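Oxalate biosynthetic component 1 (Burkholderia thailandensis, PDB 5IKY) probably produces oxalate in a quorum sensing-dependent pathway, combining serine hydrolase and lyase activities in one bifunctional chain. Local coordinates at residues 304-309 / 528-533; 692-697 / 707-712. All coordinates share one frame; numbering follows the deposited sequence.

Contact 1 of 2, residues 304-309 / 528-533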
# COMPACT_ATOMS: atom_id res chain seq x y z
N ALA A 304 2.68 13.81 -14.10
CA ALA A 304 1.69 14.51 -13.29
C ALA A 304 2.21 15.87 -12.84
O ALA A 304 1.45 16.68 -12.30
CB ALA A 304 1.29 13.67 -12.09
N GLN A 305 3.51 16.10 -13.05
CA GLN A 305 4.16 17.37 -12.70
C GLN A 305 3.95 17.74 -11.23
O GLN A 305 3.58 18.87 -10.91
CB GLN A 305 3.66 18.49 -13.61
CG GLN A 305 4.21 18.43 -15.02
CD GLN A 305 5.69 18.78 -15.08
OE1 GLN A 305 6.55 17.90 -14.99
NE2 GLN A 305 5.98 20.07 -15.24
N LEU A 306 4.18 16.78 -10.34
CA LEU A 306 4.01 17.02 -8.91
C LEU A 306 5.35 17.30 -8.24
O LEU A 306 6.37 16.73 -8.60
CB LEU A 306 3.32 15.82 -8.25
CG LEU A 306 1.92 15.50 -8.76
CD1 LEU A 306 1.33 14.31 -8.03
CD2 LEU A 306 1.02 16.72 -8.61
N ALA A 307 5.32 18.20 -7.26
CA ALA A 307 6.50 18.57 -6.51
C ALA A 307 6.54 17.81 -5.19
O ALA A 307 5.52 17.26 -4.77
CB ALA A 307 6.52 20.07 -6.26
N PRO A 308 7.72 17.76 -4.54
CA PRO A 308 7.72 17.22 -3.18
C PRO A 308 6.88 18.12 -2.28
O PRO A 308 6.77 19.32 -2.54
CB PRO A 308 9.20 17.25 -2.78
CG PRO A 308 9.86 18.17 -3.76
CD PRO A 308 9.07 18.06 -5.03
N ASP A 309 6.27 17.54 -1.26
CA ASP A 309 5.34 18.28 -0.42
C ASP A 309 6.08 19.08 0.65
O ASP A 309 5.66 20.17 1.02
CB ASP A 309 4.33 17.33 0.21
CG ASP A 309 3.65 16.45 -0.81
OD1 ASP A 309 2.67 16.91 -1.43
OD2 ASP A 309 4.10 15.30 -1.00
N SER A 528 -3.80 17.96 -0.08
CA SER A 528 -4.52 16.96 -0.86
C SER A 528 -4.02 16.94 -2.30
O SER A 528 -3.66 17.97 -2.86
CB SER A 528 -6.02 17.23 -0.81
OG SER A 528 -6.33 18.50 -1.35
N ARG A 529 -4.00 15.75 -2.89
CA ARG A 529 -3.57 15.57 -4.27
C ARG A 529 -4.54 16.26 -5.23
O ARG A 529 -5.71 16.42 -4.91
CB ARG A 529 -3.46 14.08 -4.60
CG ARG A 529 -2.23 13.39 -4.03
CD ARG A 529 -0.97 14.10 -4.47
NE ARG A 529 0.23 13.31 -4.22
CZ ARG A 529 1.46 13.79 -4.28
NH1 ARG A 529 1.66 15.08 -4.55
NH2 ARG A 529 2.50 13.00 -4.04
N PRO A 530 -4.04 16.67 -6.41
CA PRO A 530 -4.87 17.37 -7.41
C PRO A 530 -6.13 16.61 -7.82
O PRO A 530 -7.19 17.24 -7.94
CB PRO A 530 -3.92 17.52 -8.60
CG PRO A 530 -2.56 17.55 -7.99
CD PRO A 530 -2.62 16.61 -6.82
N ASP A 531 -6.04 15.30 -8.03
CA ASP A 531 -7.20 14.54 -8.48
C ASP A 531 -8.25 14.41 -7.37
O ASP A 531 -9.45 14.44 -7.63
CB ASP A 531 -6.78 13.15 -9.00
CG ASP A 531 -6.15 12.28 -7.92
OD1 ASP A 531 -5.52 12.84 -6.99
OD2 ASP A 531 -6.27 11.04 -8.01
N VAL A 532 -7.78 14.28 -6.13
CA VAL A 532 -8.68 14.28 -4.97
C VAL A 532 -9.38 15.63 -4.85
O VAL A 532 -10.58 15.70 -4.57
CB VAL A 532 -7.92 13.96 -3.66
CG1 VAL A 532 -8.73 14.37 -2.44
CG2 VAL A 532 -7.58 12.48 -3.60
N ALA A 533 -8.63 16.70 -5.10
CA ALA A 533 -9.17 18.05 -5.05
C ALA A 533 -10.19 18.28 -6.16
O ALA A 533 -11.20 18.96 -5.96
CB ALA A 533 -8.06 19.07 -5.13
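R529 and L306 bury the most surface here, 67 and 63 Å², and they meet as a methyl group over a guanidinium face. L306 CD1 sits 3.5 Å above the plane of R529, displaced toward its rim and 3.6 Å from R529 NH1. The arginine reaches this place through a bend at its second torsion (chi2 -56°), beyond which the chain runs out nearly straight toward the loop of 304-309. With chi2 at -180°, CD1 of L306 continues the line of CA, CB and CG out over the guanidinium, while CD2 branches off to the ring of P530, 3.7 Å from P530 CG. R529 is the N-cap residue and P530 the first residue of helix 530-541; A533 N donates to R529 O at 2.9 Å. The loop therefore rests on a helix start. It leads into strand 310-313 of a closed parallel barrel, consistent with the TIM-barrel clan.

The charged part is less well defined. D309 OD1 and R529 NH1 form a long salt bridge at 3.8 Å, with the oxygen well out of the guanidinium plane, the two flat groups turned 50° apart and no N-H aimed at the acid; the placement of that oxygen, also modelled in a salt bridge with R522, is doubtful. D309 OD2 accepts from L276 N. L268 of helix 257-270 touches both L306 and R529.

The chemistry points to a contact probably made mostly by nonpolar packing, in which a partly exposed leucine covers a buried arginine whose NE is bonded to P272 O, which helps hold the group in place, while D309 probably contributes only electrostatic attraction.

Contact 2 of 2, residues 692-697 / 707-712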
# COMPACT_ATOMS: atom_id res chain seq x y z
N GLY A 692 -13.58 7.67 -12.03
CA GLY A 692 -12.45 6.78 -11.91
C GLY A 692 -11.43 7.23 -10.88
O GLY A 692 -10.49 6.50 -10.57
N ILE A 693 -11.60 8.44 -10.36
CA ILE A 693 -10.70 8.96 -9.34
C ILE A 693 -10.80 8.20 -8.00
O ILE A 693 -9.76 7.84 -7.43
CB ILE A 693 -10.94 10.47 -9.09
CG1 ILE A 693 -10.61 11.27 -10.35
CG2 ILE A 693 -10.10 10.97 -7.91
CD1 ILE A 693 -10.93 12.75 -10.22
N PRO A 694 -12.02 7.94 -7.50
CA PRO A 694 -12.04 7.17 -6.25
C PRO A 694 -11.58 5.73 -6.45
O PRO A 694 -11.88 5.13 -7.48
CB PRO A 694 -13.51 7.21 -5.83
CG PRO A 694 -14.13 8.30 -6.63
CD PRO A 694 -13.38 8.32 -7.91
N CYS A 695 -10.85 5.20 -5.47
CA CYS A 695 -10.44 3.80 -5.46
C CYS A 695 -9.64 3.41 -6.71
O CYS A 695 -9.95 2.43 -7.39
CB CYS A 695 -11.66 2.89 -5.31
SG CYS A 695 -12.64 3.27 -3.84
N ARG A 696 -8.60 4.20 -6.99
CA ARG A 696 -7.69 3.95 -8.09
C ARG A 696 -6.70 2.83 -7.77
O ARG A 696 -6.45 2.53 -6.60
CB ARG A 696 -6.91 5.22 -8.42
CG ARG A 696 -7.38 6.00 -9.63
CD ARG A 696 -6.51 7.24 -9.80
NE ARG A 696 -5.08 6.91 -9.71
CZ ARG A 696 -4.20 7.58 -8.97
NH1 ARG A 696 -4.59 8.63 -8.26
NH2 ARG A 696 -2.93 7.20 -8.95
N TYR A 697 -6.13 2.23 -8.80
CA TYR A 697 -4.95 1.38 -8.63
C TYR A 697 -3.71 2.26 -8.71
O TYR A 697 -3.73 3.31 -9.34
CB TYR A 697 -4.87 0.30 -9.71
CG TYR A 697 -5.79 -0.88 -9.52
CD1 TYR A 697 -5.61 -1.76 -8.46
CD2 TYR A 697 -6.83 -1.12 -10.41
CE1 TYR A 697 -6.46 -2.85 -8.29
CE2 TYR A 697 -7.67 -2.20 -10.25
CZ TYR A 697 -7.48 -3.06 -9.19
OH TYR A 697 -8.33 -4.14 -9.03
N LEU A 707 -8.97 6.04 -1.17
CA LEU A 707 -10.04 5.34 -0.47
C LEU A 707 -10.83 6.27 0.44
O LEU A 707 -11.92 5.93 0.90
CB LEU A 707 -9.45 4.19 0.35
CG LEU A 707 -8.73 3.10 -0.45
CD1 LEU A 707 -8.08 2.09 0.49
CD2 LEU A 707 -9.71 2.43 -1.38
N GLY A 708 -10.27 7.45 0.70
CA GLY A 708 -10.88 8.40 1.61
C GLY A 708 -12.15 9.04 1.06
O GLY A 708 -13.05 9.37 1.83
N LEU A 709 -12.20 9.22 -0.25
CA LEU A 709 -13.34 9.87 -0.90
C LEU A 709 -14.68 9.20 -0.58
O LEU A 709 -15.71 9.86 -0.55
CB LEU A 709 -13.13 9.91 -2.42
CG LEU A 709 -11.91 10.69 -2.90
CD1 LEU A 709 -11.78 10.61 -4.41
CD2 LEU A 709 -11.98 12.15 -2.44
N ARG A 710 -14.65 7.89 -0.34
CA ARG A 710 -15.86 7.11 -0.06
C ARG A 710 -16.60 7.58 1.19
O ARG A 710 -17.81 7.40 1.31
CB ARG A 710 -15.53 5.62 0.09
CG ARG A 710 -14.61 5.05 -0.98
CD ARG A 710 -14.54 3.53 -0.88
NE ARG A 710 -14.34 3.08 0.49
CZ ARG A 710 -15.02 2.09 1.07
NH1 ARG A 710 -15.96 1.44 0.39
NH2 ARG A 710 -14.77 1.76 2.32
N GLN A 711 -15.86 8.18 2.13
CA GLN A 711 -16.42 8.52 3.43
C GLN A 711 -17.10 9.88 3.45
O GLN A 711 -17.73 10.26 4.44
CB GLN A 711 -15.32 8.47 4.49
CG GLN A 711 -14.62 7.13 4.57
CD GLN A 711 -15.60 5.98 4.70
OE1 GLN A 711 -16.51 6.02 5.52
NE2 GLN A 711 -15.41 4.95 3.88
N SER A 712 -16.97 10.62 2.35
CA SER A 712 -17.65 11.90 2.20
C SER A 712 -19.17 11.75 2.29
O SER A 712 -19.73 10.78 1.78
CB SER A 712 -17.28 12.54 0.86
OG SER A 712 -18.14 13.62 0.57
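C695 and R710 meet at the base of a short antiparallel hairpin, strands 696-697 and 704-705, in the cap-domain region. Segment 692-697 ends in the first strand, and 707-712 follows the second, with a 3-10 turn over 709-711. C695 has backbone angles in the left-handed helical region (phi 57°, psi 52°), and the chain turns there from P694 into the strand.

The R710 side chain can be traced outward. Its CB has no close partner across the contact. CG comes 3.9 Å from C695 SG, and CD moves nearer still. A bend at chi3 (-47°) then turns NE and the guanidinium away from the sulfur. L707 O lies in the guanidinium plane at its edge. The tip leaves the hairpin altogether: NH1 donates to L1001 O and NH2 to S1006 O, in the alpha/beta-hydrolase-like C-terminal region.

L709, which buries 58 Å², works differently, touching the other segment through one methyl. Its CD1 lies 3.9 Å from I693 CG2 and 4.0 Å from P694 CG; the leucine and proline side chains cross at about a right angle. V532 and F535 of helix 530-541 also pack on this leucine.

C695 supplies the largest share of the buried surface, 67 Å², and its sulfur has two aliphatic neighbours: SG stands 3.9 Å from L707 CD2 and 3.5 Å from R710 CD.

From the N terminus, the chain passes 304-309 on its way into barrel strand 310-313, and contact 1 closes when 528-533 returns at the start of helix 530-541, with 218 residues in between. Contact 2 opens only afterwards and closes a far shorter loop, the nine residues between 697 and 707. The two are thus in series, neither nested nor crossed. Their centres lie about 15 Å apart, bridged by the first turn of helix 530-541: D531 OD2 forms a salt bridge to R696 NH1 at 3.0 Å, and V532 CG1 packs 3.9 Å from L709 CD2. This helix joins the barrel to the cap-domain hairpin.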